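Local coordinates for protein amino acid amide racemase (Ochrobactrum anthropi, PDB 6GIO) that binds pyridoxal-5'-phosphate and belongs to the class-III aminotransferase family of PLP-dependent proteins, with two chains in its assembly, at residues Y188-S193 and H231-V236; I375-Y380 and G426-S431; M250-H255 and R347-A352; P260-F265 and W283-A288. All blocks are in the same frame, centred on the assembly; numbering follows the deposited sequence.

Interaction 1 (Y188-S193 and H231-V236); sequences YHFATS and HGILVV
Phe190 and Ile233 have similar first torsions that bring them together: CG of Phe190 (chi1 -77°) and CG1 of Ile233 each lie beside the backbone N, anti to the carbonyl carbon, and from there the two side chains reach for each other from opposite directions. The contact joins two successive alpha/beta units of the PLP-binding sheet. Phe190 sits near the end of helix 179-191. Ile233 follows the Schellman motif that closes helix 220-229, in which Gly232, with positive phi, returns its N to Arg229 O while Ile233 N goes to Cys228 O. Strand 234-238 starts right after it.

The meeting itself is apolar. Phe190 CZ lies 3.6 Å from Ile233 CD1, and CE1 of the same ring is at 4.1 Å from that methyl. His231 adds a looser flank, its ring inclined at 76° to that of Phe190 with centroids 5.6 Å apart. Pro196 packs on both rings, and Val199 and Cys228 help bury Ile233, whereas the two rings remain partly exposed. Beyond Phe190 the chain leaves the helix with a side-chain bond, Thr192 OG1 donating to Tyr188 O at 2.8 Å from a position tilted 32° out of the carbonyl plane.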
loop_
_atom_site.group_PDB
_atom_site.type_symbol
_atom_site.label_atom_id
_atom_site.label_comp_id
_atom_site.label_asym_id
_atom_site.label_seq_id
_atom_site.Cartn_x
_atom_site.Cartn_y
_atom_site.Cartn_z
ATOM N N TYR C 188 -6.973 -11.165 -34.607
ATOM C CA TYR C 188 -6.762 -12.598 -34.829
ATOM C C TYR C 188 -7.005 -13.400 -33.570
ATOM O O TYR C 188 -7.672 -14.426 -33.612
ATOM C CB TYR C 188 -5.341 -12.905 -35.347
ATOM C CG TYR C 188 -5.192 -14.319 -35.867
ATOM C CD1 TYR C 188 -5.833 -14.735 -37.056
ATOM C CD2 TYR C 188 -4.394 -15.236 -35.196
ATOM C CE1 TYR C 188 -5.679 -16.035 -37.534
ATOM C CE2 TYR C 188 -4.237 -16.520 -35.651
ATOM C CZ TYR C 188 -4.862 -16.922 -36.817
ATOM O OH TYR C 188 -4.669 -18.233 -37.213
ATOM N N HIS C 189 -6.416 -12.968 -32.457
ATOM C CA HIS C 189 -6.725 -13.575 -31.166
ATOM C C HIS C 189 -8.254 -13.560 -30.877
ATOM O O HIS C 189 -8.826 -14.584 -30.522
ATOM C CB HIS C 189 -5.922 -12.917 -30.078
ATOM C CG HIS C 189 -4.549 -13.482 -29.946
ATOM N ND1 HIS C 189 -3.462 -13.013 -30.663
ATOM C CD2 HIS C 189 -4.078 -14.496 -29.192
ATOM C CE1 HIS C 189 -2.376 -13.684 -30.314
ATOM N NE2 HIS C 189 -2.726 -14.595 -29.426
ATOM N N PHE C 190 -8.921 -12.439 -31.094
ATOM C CA PHE C 190 -10.369 -12.356 -30.882
ATOM C C PHE C 190 -11.130 -13.348 -31.713
ATOM O O PHE C 190 -12.122 -13.854 -31.235
ATOM C CB PHE C 190 -10.944 -10.957 -31.158
ATOM C CG PHE C 190 -10.686 -9.934 -30.072
ATOM C CD1 PHE C 190 -10.162 -10.287 -28.817
ATOM C CD2 PHE C 190 -11.018 -8.601 -30.301
ATOM C CE1 PHE C 190 -9.950 -9.322 -27.852
ATOM C CE2 PHE C 190 -10.857 -7.647 -29.317
ATOM C CZ PHE C 190 -10.284 -8.006 -28.111
ATOM N N ALA C 191 -10.657 -13.624 -32.931
ATOM C CA ALA C 191 -11.333 -14.583 -33.826
ATOM C C ALA C 191 -11.006 -16.063 -33.528
ATOM O O ALA C 191 -11.565 -16.949 -34.128
ATOM C CB ALA C 191 -11.011 -14.249 -35.267
ATOM N N THR C 192 -10.054 -16.326 -32.635
ATOM C CA THR C 192 -9.599 -17.672 -32.379
ATOM C C THR C 192 -9.534 -17.975 -30.852
ATOM O O THR C 192 -10.533 -18.278 -30.214
ATOM C CB THR C 192 -8.223 -17.904 -33.032
ATOM O OG1 THR C 192 -7.265 -16.982 -32.500
ATOM C CG2 THR C 192 -8.304 -17.715 -34.561
ATOM N N SER C 193 -8.357 -17.848 -30.255
ATOM C CA SER C 193 -8.143 -18.372 -28.941
ATOM C C SER C 193 -8.453 -17.413 -27.766
ATOM O O SER C 193 -8.475 -17.849 -26.621
ATOM C CB SER C 193 -6.703 -18.937 -28.855
ATOM O OG SER C 193 -5.734 -17.965 -29.137
ATOM N N HIS C 231 -16.985 -5.012 -27.944
ATOM C CA HIS C 231 -17.367 -6.301 -27.341
ATOM C C HIS C 231 -17.608 -6.211 -25.854
ATOM O O HIS C 231 -17.593 -7.239 -25.172
ATOM C CB HIS C 231 -16.277 -7.358 -27.606
ATOM C CG HIS C 231 -15.963 -7.547 -29.056
ATOM N ND1 HIS C 231 -16.787 -8.256 -29.905
ATOM C CD2 HIS C 231 -14.921 -7.121 -29.811
ATOM C CE1 HIS C 231 -16.276 -8.248 -31.125
ATOM N NE2 HIS C 231 -15.145 -7.566 -31.093
ATOM N N GLY C 232 -17.848 -4.992 -25.358
ATOM C CA GLY C 232 -18.117 -4.767 -23.965
ATOM C C GLY C 232 -16.878 -4.859 -23.078
ATOM O O GLY C 232 -17.013 -4.878 -21.867
ATOM N N ILE C 233 -15.680 -4.938 -23.658
ATOM C CA ILE C 233 -14.448 -4.992 -22.852
ATOM C C ILE C 233 -14.260 -3.588 -22.235
ATOM O O ILE C 233 -14.265 -2.561 -22.931
ATOM C CB ILE C 233 -13.207 -5.389 -23.688
ATOM C CG1 ILE C 233 -13.375 -6.792 -24.272
ATOM C CG2 ILE C 233 -11.951 -5.366 -22.846
ATOM C CD1 ILE C 233 -12.476 -7.187 -25.421
ATOM N N LEU C 234 -14.102 -3.525 -20.926
ATOM C CA LEU C 234 -13.864 -2.249 -20.279
ATOM C C LEU C 234 -12.420 -1.759 -20.511
ATOM O O LEU C 234 -11.465 -2.557 -20.554
ATOM C CB LEU C 234 -14.164 -2.362 -18.788
ATOM C CG LEU C 234 -15.604 -2.732 -18.426
ATOM C CD1 LEU C 234 -15.787 -2.894 -16.915
ATOM C CD2 LEU C 234 -16.562 -1.700 -18.989
ATOM N N VAL C 235 -12.283 -0.439 -20.647
ATOM C CA VAL C 235 -11.060 0.188 -21.052
ATOM C C VAL C 235 -10.475 0.928 -19.844
ATOM O O VAL C 235 -11.114 1.802 -19.251
ATOM C CB VAL C 235 -11.340 1.132 -22.236
ATOM C CG1 VAL C 235 -10.074 1.840 -22.688
ATOM C CG2 VAL C 235 -11.966 0.345 -23.391
ATOM N N VAL C 236 -9.280 0.507 -19.454
ATOM C CA VAL C 236 -8.673 0.951 -18.225
ATOM C C VAL C 236 -7.432 1.712 -18.648
ATOM O O VAL C 236 -6.582 1.148 -19.305
ATOM C CB VAL C 236 -8.228 -0.247 -17.328
ATOM C CG1 VAL C 236 -7.568 0.242 -16.033
ATOM C CG2 VAL C 236 -9.374 -1.200 -17.001
#

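Interaction 2 (I375-Y380 and G426-S431); sequences IIYRGY and GKVADS
Val428 spreads its two methyl groups over neighbouring residues of helix 369-382, and this small apolar patch is the closer-packed part of the contact. With CG1 anti to the backbone N (chi1 -174°) and CG2 beside it, CG1 comes to 4.1 Å from Tyr377 CD2 while CG2 sits 4.3 Å from Arg378 CB. Neither approach is close, so even here the fit is an easy van der Waals one. The tyrosine ring is carried toward the valine by a CG anti to its own backbone N, and the ring also packs on Pro25 and on Asp432 and Val433 of helix 431-434. Val423 of helix 406-424 touches both Val428 and Ile375 of the opposing helix.

The segment bearing Val428 is the connection that follows a Schellman motif at the end of helix 406-424: Gly426, with positive phi, takes its N to Val423 O, and Lys427 N turns back to Asp422 O. The chain then passes along helix 369-382 before entering helix 431-434.

Toward solvent the contact becomes polar and sparse. The aliphatic base of Arg378 serves the valine, but its head turns elsewhere, NE forming a salt bridge with Asp422 OD2 and NH1 a hydrogen bond with Gln381 OE1. Lys427 leads away from the helix to a salt bridge with Asp425. Lys374 NZ ties the exposed connection to the helix at two points, Val428 O and the carboxylate of Asp430, although Asp430 itself is poorly ordered.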
loop_
_atom_site.group_PDB
_atom_site.type_symbol
_atom_site.label_atom_id
_atom_site.label_comp_id
_atom_site.label_asym_id
_atom_site.label_seq_id
_atom_site.Cartn_x
_atom_site.Cartn_y
_atom_site.Cartn_z
ATOM N N ILE C 375 26.523 7.269 -16.811
ATOM C CA ILE C 375 25.952 8.597 -17.043
ATOM C C ILE C 375 25.149 9.087 -15.808
ATOM O O ILE C 375 25.266 10.254 -15.396
ATOM C CB ILE C 375 25.093 8.613 -18.322
ATOM C CG1 ILE C 375 26.005 8.402 -19.548
ATOM C CG2 ILE C 375 24.323 9.915 -18.434
ATOM C CD1 ILE C 375 25.260 8.045 -20.806
ATOM N N ILE C 376 24.344 8.210 -15.209
ATOM C CA ILE C 376 23.602 8.559 -13.974
ATOM C C ILE C 376 24.562 8.894 -12.813
ATOM O O ILE C 376 24.352 9.852 -12.059
ATOM C CB ILE C 376 22.719 7.389 -13.471
ATOM C CG1 ILE C 376 21.763 6.877 -14.548
ATOM C CG2 ILE C 376 21.928 7.816 -12.263
ATOM C CD1 ILE C 376 20.782 7.885 -15.056
ATOM N N TYR C 377 25.582 8.056 -12.644
ATOM C CA TYR C 377 26.557 8.265 -11.570
ATOM C C TYR C 377 27.306 9.582 -11.733
ATOM O O TYR C 377 27.502 10.350 -10.779
ATOM C CB TYR C 377 27.558 7.133 -11.545
ATOM C CG TYR C 377 28.605 7.339 -10.508
ATOM C CD1 TYR C 377 28.388 6.942 -9.207
ATOM C CD2 TYR C 377 29.824 7.921 -10.831
ATOM C CE1 TYR C 377 29.352 7.119 -8.236
ATOM C CE2 TYR C 377 30.798 8.102 -9.866
ATOM C CZ TYR C 377 30.546 7.703 -8.570
ATOM O OH TYR C 377 31.502 7.893 -7.613
ATOM N N ARG C 378 27.736 9.865 -12.941
ATOM C CA ARG C 378 28.398 11.132 -13.172
ATOM C C ARG C 378 27.430 12.306 -13.025
ATOM O O ARG C 378 27.823 13.378 -12.541
ATOM C CB ARG C 378 29.077 11.141 -14.534
ATOM C CG ARG C 378 29.917 12.369 -14.836
ATOM C CD ARG C 378 31.053 12.502 -13.826
ATOM N NE ARG C 378 31.898 13.652 -14.118
ATOM C CZ ARG C 378 32.763 14.183 -13.248
ATOM N NH1 ARG C 378 32.880 13.685 -12.020
ATOM N NH2 ARG C 378 33.474 15.232 -13.595
ATOM N N GLY C 379 26.175 12.128 -13.457
ATOM C CA GLY C 379 25.122 13.127 -13.181
ATOM C C GLY C 379 25.017 13.488 -11.698
ATOM O O GLY C 379 24.987 14.655 -11.293
ATOM N N TYR C 380 24.924 12.459 -10.899
ATOM C CA TYR C 380 24.895 12.579 -9.468
ATOM C C TYR C 380 26.115 13.377 -8.943
ATOM O O TYR C 380 25.948 14.288 -8.138
ATOM C CB TYR C 380 24.820 11.170 -8.863
ATOM C CG TYR C 380 25.415 11.069 -7.503
ATOM C CD1 TYR C 380 24.686 11.479 -6.380
ATOM C CD2 TYR C 380 26.732 10.583 -7.321
ATOM C CE1 TYR C 380 25.236 11.400 -5.121
ATOM C CE2 TYR C 380 27.295 10.510 -6.059
ATOM C CZ TYR C 380 26.538 10.915 -4.971
ATOM O OH TYR C 380 27.045 10.839 -3.707
ATOM N N GLY C 426 35.710 8.234 -21.529
ATOM C CA GLY C 426 36.319 7.252 -20.644
ATOM C C GLY C 426 36.838 7.812 -19.320
ATOM O O GLY C 426 37.906 7.436 -18.841
ATOM N N LYS C 427 36.066 8.687 -18.695
ATOM C CA LYS C 427 36.533 9.348 -17.490
ATOM C C LYS C 427 35.860 8.845 -16.218
ATOM O O LYS C 427 36.135 9.374 -15.135
ATOM C CB LYS C 427 36.360 10.851 -17.638
ATOM C CG LYS C 427 37.129 11.392 -18.827
ATOM C CD LYS C 427 37.380 12.867 -18.646
ATOM C CE LYS C 427 36.509 13.751 -19.523
ATOM N NZ LYS C 427 37.318 14.314 -20.646
ATOM N N VAL C 428 35.035 7.799 -16.344
ATOM C CA VAL C 428 34.293 7.232 -15.211
ATOM C C VAL C 428 34.624 5.743 -15.007
ATOM O O VAL C 428 34.458 4.961 -15.923
ATOM C CB VAL C 428 32.766 7.400 -15.466
ATOM C CG1 VAL C 428 31.948 6.970 -14.255
ATOM C CG2 VAL C 428 32.451 8.838 -15.869
ATOM N N ALA C 429 35.052 5.348 -13.808
ATOM C CA ALA C 429 35.446 3.941 -13.526
ATOM C C ALA C 429 34.283 2.926 -13.500
ATOM O O ALA C 429 33.121 3.292 -13.255
ATOM C CB ALA C 429 36.224 3.859 -12.218
ATOM N N ASP C 430 34.632 1.652 -13.738
ATOM C CA ASP C 430 33.685 0.517 -13.715
ATOM C C ASP C 430 33.237 0.143 -12.300
ATOM O O ASP C 430 32.082 -0.265 -12.107
ATOM C CB ASP C 430 34.292 -0.745 -14.377
ATOM C CG ASP C 430 34.129 -0.775 -15.903
ATOM O OD1 ASP C 430 33.254 -0.089 -16.476
ATOM O OD2 ASP C 430 34.889 -1.529 -16.539
ATOM N N SER C 431 34.151 0.254 -11.329
ATOM C CA SER C 431 33.868 -0.112 -9.919
ATOM C C SER C 431 32.858 0.821 -9.232
ATOM O O SER C 431 32.173 0.414 -8.297
ATOM C CB SER C 431 35.151 -0.116 -9.086
ATOM O OG SER C 431 35.425 1.198 -8.643
#

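Interaction 3 (M250-H255 and R347-A352); sequences MHCFQH and RGRGLA
Arg349 lays its side chain over one face of the His255 imidazole, with CD 3.7 Å from the ring centroid and 19° off the ring normal in a CH-pi contact. The extended chain runs on past the ring, in the direction opposite to the histidine side chain, until chi4 of -88° turns the guanidinium flat. Guanidinium and ring are stacked with planes 2° apart, but offset: Arg349 CZ stands 3.6 Å from His255 CB, which lies over the centre of the guanidinium.

Both partners are held at their polar ends. Arg349 NH2 makes a salt bridge with Glu256 OE2, and His255 NE2 is hydrogen-bonded to Thr247 OG1, which together probably restrain the rotation of the two flat groups. Cys252 SG, 4.3 Å from Arg349 CD, adds a distant flank.

Arg349 begins the type II' turn of a tight beta hairpin, with Gly350 at positive phi and Ala352 N bonded to Arg349 O at 2.9 Å. His255 belongs to the 3-10 segment 252-255, whose first two amides are bound by Glu239. This segment, in the connection between strands 234-238 and 262-265, packs against the hairpin of strands 343-349 and 352-357, whose tip residue Leu351 rests on helix 318-339.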
loop_
_atom_site.group_PDB
_atom_site.type_symbol
_atom_site.label_atom_id
_atom_site.label_comp_id
_atom_site.label_asym_id
_atom_site.label_seq_id
_atom_site.Cartn_x
_atom_site.Cartn_y
_atom_site.Cartn_z
ATOM N N MET C 250 -4.321 17.570 -18.359
ATOM C CA MET C 250 -4.510 17.070 -17.011
ATOM C C MET C 250 -4.253 15.561 -17.009
ATOM O O MET C 250 -3.494 15.054 -16.186
ATOM C CB MET C 250 -5.914 17.412 -16.484
ATOM C CG MET C 250 -6.168 16.915 -15.044
ATOM S SD MET C 250 -5.011 17.567 -13.781
ATOM C CE MET C 250 -5.967 18.938 -13.132
ATOM N N HIS C 251 -4.861 14.855 -17.959
ATOM C CA HIS C 251 -4.645 13.404 -18.100
ATOM C C HIS C 251 -3.964 13.063 -19.408
ATOM O O HIS C 251 -4.379 13.536 -20.481
ATOM C CB HIS C 251 -5.968 12.656 -18.029
ATOM C CG HIS C 251 -6.819 13.057 -16.876
ATOM N ND1 HIS C 251 -6.474 12.775 -15.569
ATOM C CD2 HIS C 251 -8.011 13.708 -16.832
ATOM C CE1 HIS C 251 -7.409 13.261 -14.771
ATOM N NE2 HIS C 251 -8.351 13.832 -15.510
ATOM N N CYS C 252 -2.926 12.229 -19.334
ATOM C CA CYS C 252 -2.216 11.882 -20.542
ATOM C C CYS C 252 -3.133 11.262 -21.575
ATOM O O CYS C 252 -2.885 11.377 -22.733
ATOM C CB CYS C 252 -1.047 10.957 -20.275
ATOM S SG CYS C 252 -0.058 10.617 -21.764
ATOM N N PHE C 253 -4.177 10.561 -21.165
ATOM C CA PHE C 253 -5.060 9.931 -22.175
ATOM C C PHE C 253 -5.825 10.946 -23.007
ATOM O O PHE C 253 -6.344 10.592 -24.097
ATOM C CB PHE C 253 -6.019 8.930 -21.535
ATOM C CG PHE C 253 -7.071 9.537 -20.656
ATOM C CD1 PHE C 253 -8.262 10.028 -21.200
ATOM C CD2 PHE C 253 -6.943 9.522 -19.264
ATOM C CE1 PHE C 253 -9.253 10.538 -20.384
ATOM C CE2 PHE C 253 -7.966 10.000 -18.439
ATOM C CZ PHE C 253 -9.109 10.512 -19.001
ATOM N N GLN C 254 -5.903 12.191 -22.536
ATOM C CA GLN C 254 -6.608 13.222 -23.308
ATOM C C GLN C 254 -5.847 13.622 -24.581
ATOM O O GLN C 254 -6.434 14.219 -25.465
ATOM C CB GLN C 254 -6.913 14.472 -22.455
ATOM C CG GLN C 254 -7.870 14.219 -21.322
ATOM C CD GLN C 254 -8.065 15.380 -20.383
ATOM O OE1 GLN C 254 -7.120 15.876 -19.757
ATOM N NE2 GLN C 254 -9.331 15.752 -20.193
ATOM N N HIS C 255 -4.548 13.297 -24.666
ATOM C CA HIS C 255 -3.794 13.447 -25.892
ATOM C C HIS C 255 -4.220 12.401 -26.956
ATOM O O HIS C 255 -3.942 12.573 -28.121
ATOM C CB HIS C 255 -2.281 13.239 -25.636
ATOM C CG HIS C 255 -1.653 14.295 -24.791
ATOM N ND1 HIS C 255 -1.392 15.566 -25.258
ATOM C CD2 HIS C 255 -1.230 14.270 -23.505
ATOM C CE1 HIS C 255 -0.848 16.280 -24.287
ATOM N NE2 HIS C 255 -0.736 15.517 -23.216
ATOM N N ARG C 347 12.112 11.627 -26.414
ATOM C CA ARG C 347 10.652 11.432 -26.655
ATOM C C ARG C 347 9.926 11.628 -25.352
ATOM O O ARG C 347 10.530 11.724 -24.290
ATOM C CB ARG C 347 10.361 10.053 -27.267
ATOM C CG ARG C 347 11.003 8.871 -26.530
ATOM C CD ARG C 347 10.548 7.496 -27.065
ATOM N NE ARG C 347 11.207 6.427 -26.309
ATOM C CZ ARG C 347 12.318 5.800 -26.689
ATOM N NH1 ARG C 347 12.898 6.088 -27.826
ATOM N NH2 ARG C 347 12.866 4.887 -25.920
ATOM N N GLY C 348 8.624 11.730 -25.427
ATOM C CA GLY C 348 7.846 11.946 -24.220
ATOM C C GLY C 348 6.743 12.926 -24.468
ATOM O O GLY C 348 6.448 13.265 -25.619
ATOM N N ARG C 349 6.112 13.367 -23.394
ATOM C CA ARG C 349 5.228 14.498 -23.484
ATOM C C ARG C 349 5.442 15.348 -22.280
ATOM O O ARG C 349 5.544 14.812 -21.160
ATOM C CB ARG C 349 3.794 14.092 -23.543
ATOM C CG ARG C 349 3.412 13.174 -24.650
ATOM C CD ARG C 349 1.900 13.153 -24.669
ATOM N NE ARG C 349 1.317 12.252 -25.666
ATOM C CZ ARG C 349 1.044 12.581 -26.921
ATOM N NH1 ARG C 349 1.347 13.790 -27.371
ATOM N NH2 ARG C 349 0.474 11.696 -27.740
ATOM N N GLY C 350 5.469 16.665 -22.496
ATOM C CA GLY C 350 5.569 17.619 -21.411
ATOM C C GLY C 350 6.784 17.308 -20.558
ATOM O O GLY C 350 7.880 17.174 -21.076
ATOM N N LEU C 351 6.589 17.146 -19.256
ATOM C CA LEU C 351 7.702 16.835 -18.359
ATOM C C LEU C 351 7.882 15.324 -18.061
ATOM O O LEU C 351 8.464 14.931 -17.043
ATOM C CB LEU C 351 7.584 17.681 -17.086
ATOM C CG LEU C 351 7.972 19.165 -17.267
ATOM C CD1 LEU C 351 7.479 19.968 -16.086
ATOM C CD2 LEU C 351 9.479 19.354 -17.459
ATOM N N ALA C 352 7.390 14.484 -18.974
ATOM C CA ALA C 352 7.684 13.049 -18.965
ATOM C C ALA C 352 8.578 12.815 -20.162
ATOM O O ALA C 352 8.108 12.721 -21.288
ATOM C CB ALA C 352 6.409 12.220 -19.062
#

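Interaction 4 (P260-F265 and W283-A288); sequences PDMVVF and WVMDHA
The terminal methyl of Met262 meets two residues of helix 282-285 at once: CE lies 4.0 Å from Val284 CG1 and equally 4.0 Å from Met285 SD. Everything in this first shell is apolar and buried. Met262 runs straight out from its strand as far as SD and bends only at chi3 (-71°), which directs the methyl to the two helix residues. It crosses Val284 at about a right angle and Met285 more obliquely. Met285, by contrast, is folded at both chi2 and chi3, so that its sulfur rather than its own methyl faces Met262.

A second shell closes round these three. Val278 touches both methionines, Ala119 of helix 112-127 packs on Met262, and Leu234 on Val284. On the helix side the Trp283 indole covers the other branch of the valine, with Val284 CG2 over the centre of one face.

The contact lies on an inner strand of the seven-stranded PLP-binding sheet, the large-domain sheet of the type I fold of PLP-dependent enzymes, consistent with the class-III aminotransferase family. Strand 262-265 runs parallel to strand 234-238 on one side and antiparallel to strand 276-281 on the other, and the latter leads straight into helix 282-285.

Farther out, polar groups bond to both segments. Asp261 OD2 receives Val235 N and forms a salt bridge with Arg229 at the start of the strand. After the helix, His287 N bonds to Val284 O at 3.0 Å, and Asp286 OD2 pairs with Gln282 NE2. The dimer interface adjoins: Asp286 OD1 accepts Glu17 N of the second subunit, whose Ala16 packs on Met285.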
loop_
_atom_site.group_PDB
_atom_site.type_symbol
_atom_site.label_atom_id
_atom_site.label_comp_id
_atom_site.label_asym_id
_atom_site.label_seq_id
_atom_site.Cartn_x
_atom_site.Cartn_y
_atom_site.Cartn_z
ATOM N N PRO C 260 -11.968 6.525 -21.189
ATOM C CA PRO C 260 -11.897 5.258 -20.492
ATOM C C PRO C 260 -13.105 4.974 -19.606
ATOM O O PRO C 260 -13.740 5.874 -19.102
ATOM C CB PRO C 260 -10.620 5.389 -19.627
ATOM C CG PRO C 260 -10.333 6.855 -19.541
ATOM C CD PRO C 260 -10.937 7.493 -20.748
ATOM N N ASP C 261 -13.352 3.699 -19.374
ATOM C CA ASP C 261 -14.251 3.279 -18.355
ATOM C C ASP C 261 -13.651 3.466 -16.967
ATOM O O ASP C 261 -14.370 3.705 -16.001
ATOM C CB ASP C 261 -14.548 1.807 -18.630
ATOM C CG ASP C 261 -15.331 1.618 -19.955
ATOM O OD1 ASP C 261 -16.420 2.190 -20.005
ATOM O OD2 ASP C 261 -14.863 0.929 -20.906
ATOM N N MET C 262 -12.330 3.324 -16.847
ATOM C CA MET C 262 -11.721 3.279 -15.536
ATOM C C MET C 262 -10.382 3.943 -15.642
ATOM O O MET C 262 -9.656 3.697 -16.608
ATOM C CB MET C 262 -11.567 1.823 -15.061
ATOM C CG MET C 262 -10.863 1.642 -13.698
ATOM S SD MET C 262 -10.772 -0.051 -13.051
ATOM C CE MET C 262 -12.512 -0.288 -12.622
ATOM N N VAL C 263 -10.044 4.759 -14.637
ATOM C CA VAL C 263 -8.739 5.389 -14.600
ATOM C C VAL C 263 -8.067 5.080 -13.276
ATOM O O VAL C 263 -8.726 5.123 -12.229
ATOM C CB VAL C 263 -8.821 6.921 -14.790
ATOM C CG1 VAL C 263 -7.421 7.514 -14.830
ATOM C CG2 VAL C 263 -9.578 7.286 -16.064
ATOM N N VAL C 264 -6.775 4.753 -13.338
ATOM C CA VAL C 264 -5.983 4.428 -12.144
ATOM C C VAL C 264 -4.963 5.533 -11.933
ATOM O O VAL C 264 -4.228 5.937 -12.898
ATOM C CB VAL C 264 -5.289 3.057 -12.297
ATOM C CG1 VAL C 264 -4.493 2.668 -11.025
ATOM C CG2 VAL C 264 -6.315 1.983 -12.635
ATOM N N PHE C 265 -4.948 6.087 -10.700
ATOM C CA PHE C 265 -4.038 7.155 -10.362
ATOM C C PHE C 265 -3.064 6.741 -9.266
ATOM O O PHE C 265 -3.366 5.867 -8.450
ATOM C CB PHE C 265 -4.797 8.375 -9.867
ATOM C CG PHE C 265 -5.759 8.976 -10.865
ATOM C CD1 PHE C 265 -5.331 9.914 -11.768
ATOM C CD2 PHE C 265 -7.117 8.686 -10.798
ATOM C CE1 PHE C 265 -6.211 10.496 -12.635
ATOM C CE2 PHE C 265 -8.023 9.298 -11.652
ATOM C CZ PHE C 265 -7.563 10.192 -12.584
ATOM N N TRP C 283 -21.559 0.520 -11.241
ATOM C CA TRP C 283 -21.938 -0.881 -11.274
ATOM C C TRP C 283 -20.723 -1.783 -11.031
ATOM O O TRP C 283 -20.866 -2.830 -10.461
ATOM C CB TRP C 283 -22.687 -1.247 -12.570
ATOM C CG TRP C 283 -21.862 -1.325 -13.844
ATOM C CD1 TRP C 283 -21.605 -0.316 -14.729
ATOM C CD2 TRP C 283 -21.231 -2.482 -14.378
ATOM N NE1 TRP C 283 -20.829 -0.770 -15.751
ATOM C CE2 TRP C 283 -20.600 -2.102 -15.567
ATOM C CE3 TRP C 283 -21.146 -3.809 -13.970
ATOM C CZ2 TRP C 283 -19.882 -3.008 -16.353
ATOM C CZ3 TRP C 283 -20.416 -4.697 -14.734
ATOM C CH2 TRP C 283 -19.796 -4.291 -15.915
ATOM N N VAL C 284 -19.532 -1.351 -11.403
ATOM C CA VAL C 284 -18.307 -2.097 -11.049
ATOM C C VAL C 284 -17.853 -1.793 -9.622
ATOM O O VAL C 284 -17.544 -2.708 -8.846
ATOM C CB VAL C 284 -17.155 -1.712 -12.006
ATOM C CG1 VAL C 284 -15.821 -2.332 -11.570
ATOM C CG2 VAL C 284 -17.517 -2.076 -13.431
ATOM N N MET C 285 -17.796 -0.508 -9.291
ATOM C CA MET C 285 -17.116 -0.041 -8.093
ATOM C C MET C 285 -17.894 -0.376 -6.816
ATOM O O MET C 285 -17.316 -0.548 -5.726
ATOM C CB MET C 285 -16.818 1.454 -8.207
ATOM C CG MET C 285 -15.916 1.799 -9.365
ATOM S SD MET C 285 -14.262 1.037 -9.297
ATOM C CE MET C 285 -13.618 1.708 -7.783
ATOM N N ASP C 286 -19.211 -0.498 -6.967
ATOM C CA ASP C 286 -20.085 -0.948 -5.892
ATOM C C ASP C 286 -20.411 -2.443 -5.982
ATOM O O ASP C 286 -21.423 -2.868 -5.442
ATOM C CB ASP C 286 -21.400 -0.162 -5.907
ATOM C CG ASP C 286 -21.248 1.239 -5.388
ATOM O OD1 ASP C 286 -20.115 1.638 -4.965
ATOM O OD2 ASP C 286 -22.289 1.955 -5.422
ATOM N N HIS C 287 -19.552 -3.238 -6.617
ATOM C CA HIS C 287 -19.828 -4.682 -6.873
ATOM C C HIS C 287 -20.229 -5.431 -5.591
ATOM O O HIS C 287 -21.191 -6.168 -5.598
ATOM C CB HIS C 287 -18.609 -5.357 -7.522
ATOM C CG HIS C 287 -18.644 -6.850 -7.484
ATOM N ND1 HIS C 287 -19.473 -7.593 -8.297
ATOM C CD2 HIS C 287 -17.934 -7.743 -6.748
ATOM C CE1 HIS C 287 -19.292 -8.879 -8.049
ATOM N NE2 HIS C 287 -18.376 -8.998 -7.102
ATOM N N ALA C 288 -19.493 -5.224 -4.504
ATOM C CA ALA C 288 -19.856 -5.806 -3.222
ATOM C C ALA C 288 -19.216 -5.035 -2.086
ATOM O O ALA C 288 -18.131 -4.502 -2.246
ATOM C CB ALA C 288 -19.409 -7.252 -3.172
#

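Overall arrangement
Along the chain interaction 1 comes first, interaction 4 is nested within the loop closed by interaction 3, and interaction 2 follows. Interactions 1 and 4 share the PLP-binding sheet, where strands 234-238 and 262-265 are neighbours; their centres are about 19 Å apart and their segments touch directly. Interaction 3, about 23 Å from interaction 4 between centres, also touches it, Phe253 packing on Pro260 and Val263. Its hairpin belongs to the other sheet, so interaction 3 sets that sheet's edge strand 343-349 against the connection between two strands of the PLP-binding sheet. Interaction 2 is remote, about 47 Å from interaction 1 between centres and on the opposite side of the chain's centre. Interaction 4 alone of the four adjoins the second subunit.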